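Local atomic coordinates of Exo-beta-1,4-mannosidase (Rhizomucor miehei, PDB entry 4LYP), a protein that probably hydrolyses terminal, non-reducing beta-D-mannose residues of beta-mannosides as an extracellular family 5 glycoside hydrolase, and has transglycosylation activity. Residues Q240-P243 against A244-E248; D306-P309 against H310-E313; L441-Q444 against K445-K449. All blocks are in the same frame, centred on the assembly; numbering follows the deposited sequence.

Overall arrangement
The three contacts are local turns at helix ends of one TIM barrel. Interactions 1 and 2 lie at the N-terminal ends of helices 244-257 and 308-329, interaction 3 at the C-terminal end of helix 429-448. No two touch. The centres of interactions 1 and 2 are 33 Å apart. The centre of interaction 3 is 36 Å from the first and 31 Å from the second. One guanidine sits among W153, E238, W293, N296 and E416, probably near the active site, at the C-terminal strand ends as in family 5 barrels. Q240 of interaction 1 touches W153, and its NE2 bonds to the backbone O of E238. A second guanidine lies about 4 Å from the L447 side chain, in interaction 3.

Interaction 1 of 3, residues Q240-P243 against A244-E248; sequences QEAP and ASWFE
A242 packs its methyl group against two aromatic side chains of the first helical turn after it. Its CB lies 3.6 Å from CE3 of W246, approached obliquely. The same CB is 3.7 Å from CE2 of F247. This is the tight, buried part of the contact. The two rings also meet each other: CE3 of W246 stands 4.0 Å above the plane of the F247 ring, over its centre. The setting of the indole about its CB-CG bond, chi2 81°, turns the benzo edge, CE3 first, toward A242 CB. The carbonyl oxygen of A242 comes to the edge of the F247 ring, near its plane, 3.5 Å from CE2.

P243 holds the N-cap position. Its carbonyl oxygen accepts two backbone hydrogen bonds and so opens the helix. The bond from F247 N is long at 3.3 Å but fairly straight and in the carbonyl plane. The bond from W246 N is 2.9 Å, more bent, with the donor well above that plane.

The other side is looser. CG of P243 lies 4.0 Å from CB of W246. OG of S245, an exposed residue, makes a loose contact with CB of P243 at 3.8 Å.

The indole NE1 of W246 is bound by N202 of helix 197-213. Y192 of helix 181-193 touches A242 and P243 and meets the W246 ring with planes at about 45°. F247 rests on A279 of helix 273-280, and E241 forms a salt bridge with R278 of that helix. The turn thus joins the loop after barrel strand 230-234 to helix 244-257, between helices 181-193 and 273-280.

Interaction 2 of 3, residues D306-P309 against H310-E313; sequences DGLP and HANE
L308 and N312 meet one helical turn apart, through both side chain and backbone. The amide nitrogen ND2 of N312 lies 3.7 Å from CG of L308, and the two side chains pass at a slant. In the backbone, N312 N donates to L308 O at 2.9 Å. That bond is nearly straight, with an N-H...O angle of 166°. On the next step, E313 N donates to P309 O, also at 2.9 Å. CG of E313 passes 3.2 Å from the same P309 O. It is set there by chi1 of -69°, beside the backbone N of E313, and the extended chain runs on alongside that oxygen to an exposed carboxylate.

L308 also makes a looser contact with A311, CD1 to CB at 4.4 Å. The methyl of A311 is closer to the backbone, 3.5 Å from L308 O.

A water joins the loop to the helix. It donates to D306 O and accepts from H310 N, at 2.9 Å in each case. In this way it satisfies an amide of the first turn and ties it to the chain before the helix. P309 has no N-H to give, which suits a place in the first turn, where amides have no carbonyl one turn back.

Further out, E366 of helix 362-380 binds ND2 of N312 and so helps to fix the rotation of its amide. Y367 and K370 touch N312, and H363 touches L308. M340, in the loop after strand 333-338, touches L308 and A311. The contact is an alpha-helical N-terminus with proline in its first turn. It lies at the N-terminal end of helix 308-329, which links parallel strands 288-292 and 333-338 in a beta-alpha-beta unit of the TIM barrel.

Interaction 3 of 3, residues L441-Q444 against K445-K449; sequences LKVQ and KELSK
The C-terminal end of the last helix, 429-448, is closed in part by the S448 hydroxyl, which folds back one turn. S448 OG donates to the carbonyl oxygen of Q444 at 2.7 Å, from above the carbonyl plane. OG stands beside the backbone N (chi1 -61°), which brings it over that carbonyl. A water gives OG a second link, at 2.8 Å, and accepts from Q444 NE2. The other end of the Q444 amide, OE1, is bound by L56 N of strand 53-61.

Regular i to i+4 backbone bonds precede this, such as L447 N to V443 O at 2.9 Å. At the end S448 N donates to K445 O at 2.9 Å, an i to i+3 bond. V443 packs on L56 of strand 53-61 and on V376 of helix 362-380. L447 lies beside V443 along the helix, CD1 to CG1 at 3.9 Å, and also touches a bound guanidine. S448 touches E53 and P54 of the strand. The aliphatic part of K445 crosses L441, with CE 3.8 Å from CG.

On the polar side a water bridges K442 O and E446 OE2. OE1 of E446 uses its anti lone pair in a salt bridge with K449 NZ, 2.8 Å long.

Interaction 1 of 3, residues Q240-P243 against A244-E248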
ATOM      1  N   GLN A 240      10.999  -2.143   9.051  1.00  8.58           N
ATOM      2  CA  GLN A 240      11.192  -3.307   9.907  1.00  8.60           C
ATOM      3  C   GLN A 240      11.906  -2.912  11.202  1.00  8.14           C
ATOM      4  O   GLN A 240      13.118  -2.740  11.243  1.00  9.46           O
ATOM      5  CB  GLN A 240      11.954  -4.403   9.163  1.00  8.81           C
ATOM      6  CG  GLN A 240      11.263  -4.903   7.884  1.00  9.14           C
ATOM      7  CD  GLN A 240       9.953  -5.585   8.203  1.00  8.50           C
ATOM      8  OE1 GLN A 240       9.931  -6.646   8.855  1.00 10.59           O
ATOM      9  NE2 GLN A 240       8.821  -4.986   7.832  1.00  9.24           N
ATOM     10  N   GLU A 241      11.125  -2.762  12.278  1.00  9.73           N
ATOM     11  CA  GLU A 241      11.690  -2.392  13.611  1.00  9.97           C
ATOM     12  C   GLU A 241      12.619  -1.180  13.490  1.00  9.59           C
ATOM     13  O   GLU A 241      13.739  -1.222  14.044  1.00 11.41           O
ATOM     14  CB  GLU A 241      12.356  -3.630  14.230  1.00 12.17           C
ATOM     15  CG  GLU A 241      11.282  -4.692  14.469  1.00 13.04           C
ATOM     16  CD  GLU A 241      11.584  -5.519  15.696  1.00 20.44           C
ATOM     17  OE1 GLU A 241      11.398  -5.090  16.913  1.00 27.09           O
ATOM     18  OE2 GLU A 241      12.095  -6.566  15.477  1.00 27.00           O
ATOM     19  N   ALA A 242      12.217  -0.142  12.816  1.00  9.28           N
ATOM     20  CA  ALA A 242      13.008   1.071  12.682  1.00  9.50           C
ATOM     21  C   ALA A 242      12.948   1.838  14.016  1.00  9.17           C
ATOM     22  O   ALA A 242      11.954   1.770  14.759  1.00 10.18           O
ATOM     23  CB  ALA A 242      12.438   1.897  11.578  1.00  9.84           C
ATOM     24  N   PRO A 243      13.989   2.639  14.329  1.00  9.89           N
ATOM     25  CA  PRO A 243      13.985   3.313  15.626  1.00 10.32           C
ATOM     26  C   PRO A 243      12.986   4.429  15.672  1.00  8.97           C
ATOM     27  O   PRO A 243      12.694   5.133  14.652  1.00  9.94           O
ATOM     28  CB  PRO A 243      15.398   3.826  15.755  1.00 13.51           C
ATOM     29  CG  PRO A 243      15.909   3.843  14.373  1.00 13.96           C
ATOM     30  CD  PRO A 243      15.210   2.821  13.575  1.00 10.74           C
ATOM     31  N   ALA A 244      12.453   4.676  16.877  1.00 10.21           N
ATOM     32  CA  ALA A 244      11.514   5.770  17.109  1.00 10.64           C
ATOM     33  C   ALA A 244      12.062   7.095  16.563  1.00  9.63           C
ATOM     34  O   ALA A 244      11.343   7.932  16.001  1.00 10.60           O
ATOM     35  CB  ALA A 244      11.171   5.922  18.597  1.00 12.86           C
ATOM     36  N   SER A 245      13.363   7.331  16.780  1.00 11.09           N
ATOM     37  CA  SER A 245      13.945   8.624  16.355  1.00 12.46           C
ATOM     38  C   SER A 245      13.862   8.812  14.843  1.00 11.01           C
ATOM     39  O   SER A 245      13.746   9.933  14.362  1.00 11.49           O
ATOM     40  CB  SER A 245      15.421   8.673  16.790  1.00 13.75           C
ATOM     41  OG  SER A 245      16.155   7.528  16.286  1.00 16.54           O
ATOM     42  N   TRP A 246      13.919   7.706  14.073  1.00 10.04           N
ATOM     43  CA  TRP A 246      13.813   7.816  12.606  1.00  9.87           C
ATOM     44  C   TRP A 246      12.372   8.168  12.222  1.00  9.42           C
ATOM     45  O   TRP A 246      12.155   9.061  11.399  1.00 10.49           O
ATOM     46  CB  TRP A 246      14.292   6.543  11.963  1.00  9.43           C
ATOM     47  CG  TRP A 246      14.153   6.490  10.486  1.00  9.12           C
ATOM     48  CD1 TRP A 246      14.997   7.036   9.576  1.00  9.82           C
ATOM     49  CD2 TRP A 246      13.077   5.831   9.725  1.00  8.69           C
ATOM     50  NE1 TRP A 246      14.561   6.770   8.284  1.00 10.25           N
ATOM     51  CE2 TRP A 246      13.400   6.026   8.333  1.00  9.88           C
ATOM     52  CE3 TRP A 246      11.917   5.132  10.079  1.00  8.28           C
ATOM     53  CZ2 TRP A 246      12.606   5.526   7.319  1.00  9.94           C
ATOM     54  CZ3 TRP A 246      11.158   4.572   9.038  1.00  9.22           C
ATOM     55  CH2 TRP A 246      11.482   4.810   7.675  1.00  9.40           C
ATOM     56  N   PHE A 247      11.381   7.509  12.848  1.00  8.88           N
ATOM     57  CA  PHE A 247      10.018   7.890  12.603  1.00  9.22           C
ATOM     58  C   PHE A 247       9.800   9.336  12.956  1.00  9.46           C
ATOM     59  O   PHE A 247       9.086  10.054  12.207  1.00 10.31           O
ATOM     60  CB  PHE A 247       9.048   7.031  13.401  1.00 10.02           C
ATOM     61  CG  PHE A 247       8.903   5.640  12.863  1.00  8.39           C
ATOM     62  CD1 PHE A 247       8.151   5.375  11.684  1.00  9.07           C
ATOM     63  CD2 PHE A 247       9.520   4.532  13.512  1.00  8.89           C
ATOM     64  CE1 PHE A 247       8.006   4.100  11.204  1.00  8.68           C
ATOM     65  CE2 PHE A 247       9.351   3.243  12.996  1.00  9.44           C
ATOM     66  CZ  PHE A 247       8.587   3.032  11.848  1.00  9.59           C
ATOM     67  N   GLU A 248      10.321   9.810  14.087  1.00  9.82           N
ATOM     68  CA  GLU A 248      10.109  11.215  14.478  1.00 11.71           C
ATOM     69  C   GLU A 248      10.689  12.153  13.431  1.00 11.76           C
ATOM     70  O   GLU A 248      10.084  13.121  12.966  1.00 13.69           O
ATOM     71  CB  GLU A 248      10.784  11.462  15.849  1.00 13.73           C
ATOM     72  CG  GLU A 248      10.658  12.896  16.338  1.00 19.38           C
ATOM     73  CD  GLU A 248       9.238  13.151  16.631  1.00 21.88           C
ATOM     74  OE1 GLU A 248       8.537  12.317  17.258  1.00 24.19           O
ATOM     75  OE2 GLU A 248       8.830  14.232  16.273  1.00 32.71           O
TER

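Interaction 2 of 3, residues D306-P309 against H310-E313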
ATOM      1  N   ASP A 306      -8.764 -27.430   5.235  1.00 15.50           N
ATOM      2  CA  ASP A 306      -9.352 -27.188   6.541  1.00 14.69           C
ATOM      3  C   ASP A 306      -8.739 -25.983   7.228  1.00 14.60           C
ATOM      4  O   ASP A 306      -8.978 -25.753   8.429  1.00 15.62           O
ATOM      5  CB  ASP A 306      -9.179 -28.417   7.451  1.00 22.60           C
ATOM      6  CG  ASP A 306      -9.819 -29.644   6.856  1.00 28.58           C
ATOM      7  OD1 ASP A 306     -10.942 -29.515   6.277  1.00 39.31           O
ATOM      8  OD2 ASP A 306      -9.203 -30.729   6.946  1.00 43.25           O
ATOM      9  N   GLY A 307      -7.915 -25.197   6.522  1.00 13.23           N
ATOM     10  CA  GLY A 307      -7.142 -24.126   7.178  1.00 16.06           C
ATOM     11  C   GLY A 307      -7.877 -22.820   7.393  1.00 10.79           C
ATOM     12  O   GLY A 307      -7.310 -21.919   8.030  1.00 12.08           O
ATOM     13  N   LEU A 308      -9.113 -22.654   6.905  1.00 11.22           N
ATOM     14  CA  LEU A 308      -9.686 -21.321   6.938  1.00  9.72           C
ATOM     15  C   LEU A 308     -10.133 -20.849   8.328  1.00  9.09           C
ATOM     16  O   LEU A 308      -9.913 -19.693   8.693  1.00  9.78           O
ATOM     17  CB  LEU A 308     -10.807 -21.144   5.924  1.00 10.51           C
ATOM     18  CG  LEU A 308     -11.336 -19.729   5.699  1.00 11.12           C
ATOM     19  CD1 LEU A 308     -10.216 -18.811   5.227  1.00 13.67           C
ATOM     20  CD2 LEU A 308     -12.539 -19.783   4.766  1.00 13.54           C
ATOM     21  N   PRO A 309     -10.777 -21.688   9.149  1.00 10.29           N
ATOM     22  CA  PRO A 309     -11.250 -21.191  10.457  1.00 11.60           C
ATOM     23  C   PRO A 309     -10.105 -20.548  11.286  1.00 10.70           C
ATOM     24  O   PRO A 309     -10.309 -19.465  11.873  1.00 10.46           O
ATOM     25  CB  PRO A 309     -11.785 -22.466  11.178  1.00 13.63           C
ATOM     26  CG  PRO A 309     -12.390 -23.211   9.964  1.00 12.39           C
ATOM     27  CD  PRO A 309     -11.324 -23.036   8.868  1.00 12.25           C
ATOM     28  N   HIS A 310      -8.910 -21.163  11.317  1.00 10.40           N
ATOM     29  CA  HIS A 310      -7.839 -20.558  12.097  1.00 10.77           C
ATOM     30  C   HIS A 310      -7.439 -19.193  11.505  1.00  9.22           C
ATOM     31  O   HIS A 310      -7.125 -18.288  12.272  1.00  9.73           O
ATOM     32  CB  HIS A 310      -6.644 -21.512  12.095  1.00 12.47           C
ATOM     33  CG  HIS A 310      -5.448 -21.012  12.868  1.00 12.63           C
ATOM     34  ND1 HIS A 310      -5.548 -20.570  14.162  1.00 19.66           N
ATOM     35  CD2 HIS A 310      -4.140 -20.890  12.521  1.00 14.64           C
ATOM     36  CE1 HIS A 310      -4.306 -20.292  14.624  1.00 21.89           C
ATOM     37  NE2 HIS A 310      -3.471 -20.460  13.651  1.00 15.89           N
ATOM     38  N   ALA A 311      -7.443 -19.031  10.158  1.00  8.91           N
ATOM     39  CA  ALA A 311      -7.146 -17.717   9.597  1.00  8.51           C
ATOM     40  C   ALA A 311      -8.224 -16.701   9.953  1.00  8.02           C
ATOM     41  O   ALA A 311      -7.909 -15.531  10.274  1.00  8.23           O
ATOM     42  CB  ALA A 311      -7.032 -17.832   8.072  1.00  9.13           C
ATOM     43  N   ASN A 312      -9.525 -17.094   9.910  1.00  7.83           N
ATOM     44  CA  ASN A 312     -10.588 -16.173  10.284  1.00  8.12           C
ATOM     45  C   ASN A 312     -10.446 -15.760  11.746  1.00  8.09           C
ATOM     46  O   ASN A 312     -10.624 -14.587  12.077  1.00  8.37           O
ATOM     47  CB  ASN A 312     -11.995 -16.791  10.088  1.00  9.56           C
ATOM     48  CG  ASN A 312     -12.372 -16.967   8.647  1.00  8.74           C
ATOM     49  OD1 ASN A 312     -12.021 -16.123   7.809  1.00  9.10           O
ATOM     50  ND2 ASN A 312     -13.168 -17.982   8.353  1.00 10.10           N
ATOM     51  N   GLU A 313     -10.102 -16.705  12.629  1.00  8.75           N
ATOM     52  CA  GLU A 313      -9.969 -16.325  14.045  1.00 10.10           C
ATOM     53  C   GLU A 313      -8.769 -15.416  14.241  1.00  8.38           C
ATOM     54  O   GLU A 313      -8.834 -14.449  15.035  1.00  9.35           O
ATOM     55  CB  GLU A 313      -9.761 -17.602  14.816  1.00 11.98           C
ATOM     56  CG  GLU A 313     -11.051 -18.446  14.810  1.00 16.70           C
ATOM     57  CD  GLU A 313     -10.860 -19.839  15.290  1.00 22.35           C
ATOM     58  OE1 GLU A 313      -9.799 -20.200  15.784  1.00 25.68           O
ATOM     59  OE2 GLU A 313     -11.869 -20.575  15.243  1.00 31.10           O
TER
HETATM   60  O   HOH W   1      -8.395 -23.959  10.617  1.00 15.38           O

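Interaction 3 of 3, residues L441-Q444 against K445-K449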
ATOM      1  N   LEU A 441     -19.985   2.989   3.594  1.00  7.94           N
ATOM      2  CA  LEU A 441     -20.549   4.323   3.306  1.00  8.92           C
ATOM      3  C   LEU A 441     -21.845   4.571   4.085  1.00  9.01           C
ATOM      4  O   LEU A 441     -22.039   5.715   4.586  1.00  9.48           O
ATOM      5  CB  LEU A 441     -20.791   4.487   1.798  1.00 10.42           C
ATOM      6  CG  LEU A 441     -21.356   5.829   1.360  1.00 10.55           C
ATOM      7  CD1 LEU A 441     -20.470   6.964   1.826  1.00 12.20           C
ATOM      8  CD2 LEU A 441     -21.520   5.781  -0.175  1.00 12.86           C
ATOM      9  N   LYS A 442     -22.696   3.561   4.234  1.00  9.06           N
ATOM     10  CA  LYS A 442     -23.864   3.723   5.050  1.00  9.82           C
ATOM     11  C   LYS A 442     -23.502   4.108   6.502  1.00  9.45           C
ATOM     12  O   LYS A 442     -24.107   4.983   7.102  1.00 10.75           O
ATOM     13  CB  LYS A 442     -24.718   2.452   5.009  1.00 12.60           C
ATOM     14  CG  LYS A 442     -26.005   2.553   5.816  1.00 21.07           C
ATOM     15  CD  LYS A 442     -26.809   1.265   5.726  1.00 31.93           C
ATOM     16  CE  LYS A 442     -28.173   1.348   6.415  1.00 50.44           C
ATOM     17  NZ  LYS A 442     -29.307   1.455   5.417  1.00 67.68           N
ATOM     18  N   VAL A 443     -22.490   3.473   7.047  1.00  9.87           N
ATOM     19  CA  VAL A 443     -21.998   3.798   8.374  1.00 10.47           C
ATOM     20  C   VAL A 443     -21.525   5.230   8.406  1.00  9.16           C
ATOM     21  O   VAL A 443     -21.819   6.008   9.331  1.00 10.35           O
ATOM     22  CB  VAL A 443     -20.931   2.812   8.904  1.00 10.05           C
ATOM     23  CG1 VAL A 443     -20.320   3.324  10.176  1.00 11.26           C
ATOM     24  CG2 VAL A 443     -21.531   1.422   9.105  1.00 13.53           C
ATOM     25  N   GLN A 444     -20.742   5.620   7.397  1.00  9.60           N
ATOM     26  CA  GLN A 444     -20.214   7.003   7.357  1.00  8.90           C
ATOM     27  C   GLN A 444     -21.397   8.022   7.438  1.00  8.63           C
ATOM     28  O   GLN A 444     -21.314   9.003   8.172  1.00  9.35           O
ATOM     29  CB  GLN A 444     -19.415   7.283   6.085  1.00  8.62           C
ATOM     30  CG  GLN A 444     -18.780   8.660   6.086  1.00  8.96           C
ATOM     31  CD  GLN A 444     -18.158   8.965   4.747  1.00  8.84           C
ATOM     32  OE1 GLN A 444     -17.169   8.328   4.317  1.00  9.07           O
ATOM     33  NE2 GLN A 444     -18.799   9.849   4.018  1.00  9.66           N
ATOM     34  N   LYS A 445     -22.458   7.760   6.675  1.00  9.49           N
ATOM     35  CA  LYS A 445     -23.638   8.621   6.711  1.00  9.35           C
ATOM     36  C   LYS A 445     -24.301   8.635   8.070  1.00  9.89           C
ATOM     37  O   LYS A 445     -24.598   9.704   8.565  1.00 10.83           O
ATOM     38  CB  LYS A 445     -24.577   8.244   5.580  1.00 11.30           C
ATOM     39  CG  LYS A 445     -23.998   8.541   4.186  1.00 12.48           C
ATOM     40  CD  LYS A 445     -24.925   8.132   3.028  1.00 15.12           C
ATOM     41  CE  LYS A 445     -24.236   8.313   1.640  1.00 20.31           C
ATOM     42  NZ  LYS A 445     -24.841   7.635   0.421  1.00 29.56           N
ATOM     43  N   GLU A 446     -24.454   7.485   8.709  1.00 10.26           N
ATOM     44  CA  GLU A 446     -25.021   7.476  10.081  1.00 10.12           C
ATOM     45  C   GLU A 446     -24.177   8.324  11.000  1.00 10.62           C
ATOM     46  O   GLU A 446     -24.709   9.102  11.835  1.00 12.13           O
ATOM     47  CB  GLU A 446     -25.078   6.061  10.626  1.00 12.96           C
ATOM     48  CG  GLU A 446     -26.043   5.127   9.981  1.00 13.93           C
ATOM     49  CD  GLU A 446     -27.447   5.624   9.902  1.00 22.67           C
ATOM     50  OE1 GLU A 446     -27.872   6.344  10.843  1.00 18.01           O
ATOM     51  OE2 GLU A 446     -28.095   5.282   8.817  1.00 25.55           O
ATOM     52  N   LEU A 447     -22.841   8.215  10.917  1.00  9.86           N
ATOM     53  CA  LEU A 447     -21.935   8.976  11.765  1.00 10.12           C
ATOM     54  C   LEU A 447     -21.953  10.438  11.461  1.00  9.94           C
ATOM     55  O   LEU A 447     -21.447  11.227  12.285  1.00 10.99           O
ATOM     56  CB  LEU A 447     -20.502   8.394  11.649  1.00 10.76           C
ATOM     57  CG  LEU A 447     -20.319   6.969  12.080  1.00 12.22           C
ATOM     58  CD1 LEU A 447     -18.866   6.529  11.799  1.00 12.76           C
ATOM     59  CD2 LEU A 447     -20.652   6.795  13.581  1.00 13.65           C
ATOM     60  N   SER A 448     -22.516  10.836  10.315  1.00  9.26           N
ATOM     61  CA  SER A 448     -22.521  12.233   9.952  1.00  9.93           C
ATOM     62  C   SER A 448     -23.706  13.018  10.541  1.00 10.50           C
ATOM     63  O   SER A 448     -23.692  14.233  10.435  1.00 11.29           O
ATOM     64  CB  SER A 448     -22.617  12.328   8.405  1.00  9.86           C
ATOM     65  OG  SER A 448     -21.505  11.695   7.775  1.00  9.92           O
ATOM     66  N   LYS A 449     -24.717  12.314  11.029  1.00 11.61           N
ATOM     67  CA  LYS A 449     -25.921  12.954  11.514  1.00 12.53           C
ATOM     68  C   LYS A 449     -25.642  13.752  12.758  1.00 14.01           C
ATOM     69  O   LYS A 449     -24.818  13.347  13.588  1.00 17.44           O
ATOM     70  CB  LYS A 449     -27.010  11.892  11.755  1.00 14.92           C
ATOM     71  CG  LYS A 449     -27.553  11.063  10.593  1.00 19.63           C
ATOM     72  CD  LYS A 449     -28.337   9.852  11.175  1.00 28.36           C
ATOM     73  CE  LYS A 449     -27.614   9.320  12.489  1.00 43.19           C
ATOM     74  NZ  LYS A 449     -27.212   7.931  13.077  1.00 23.49           N
ATOM     75  OXT LYS A 449     -26.316  14.767  12.922  1.00 18.29           O
TER
HETATM   76  O   HOH W   2     -26.828   5.644   6.323  1.00 20.99           O
HETATM   77  O   HOH W   3     -20.914  11.659   5.008  1.00 11.26           O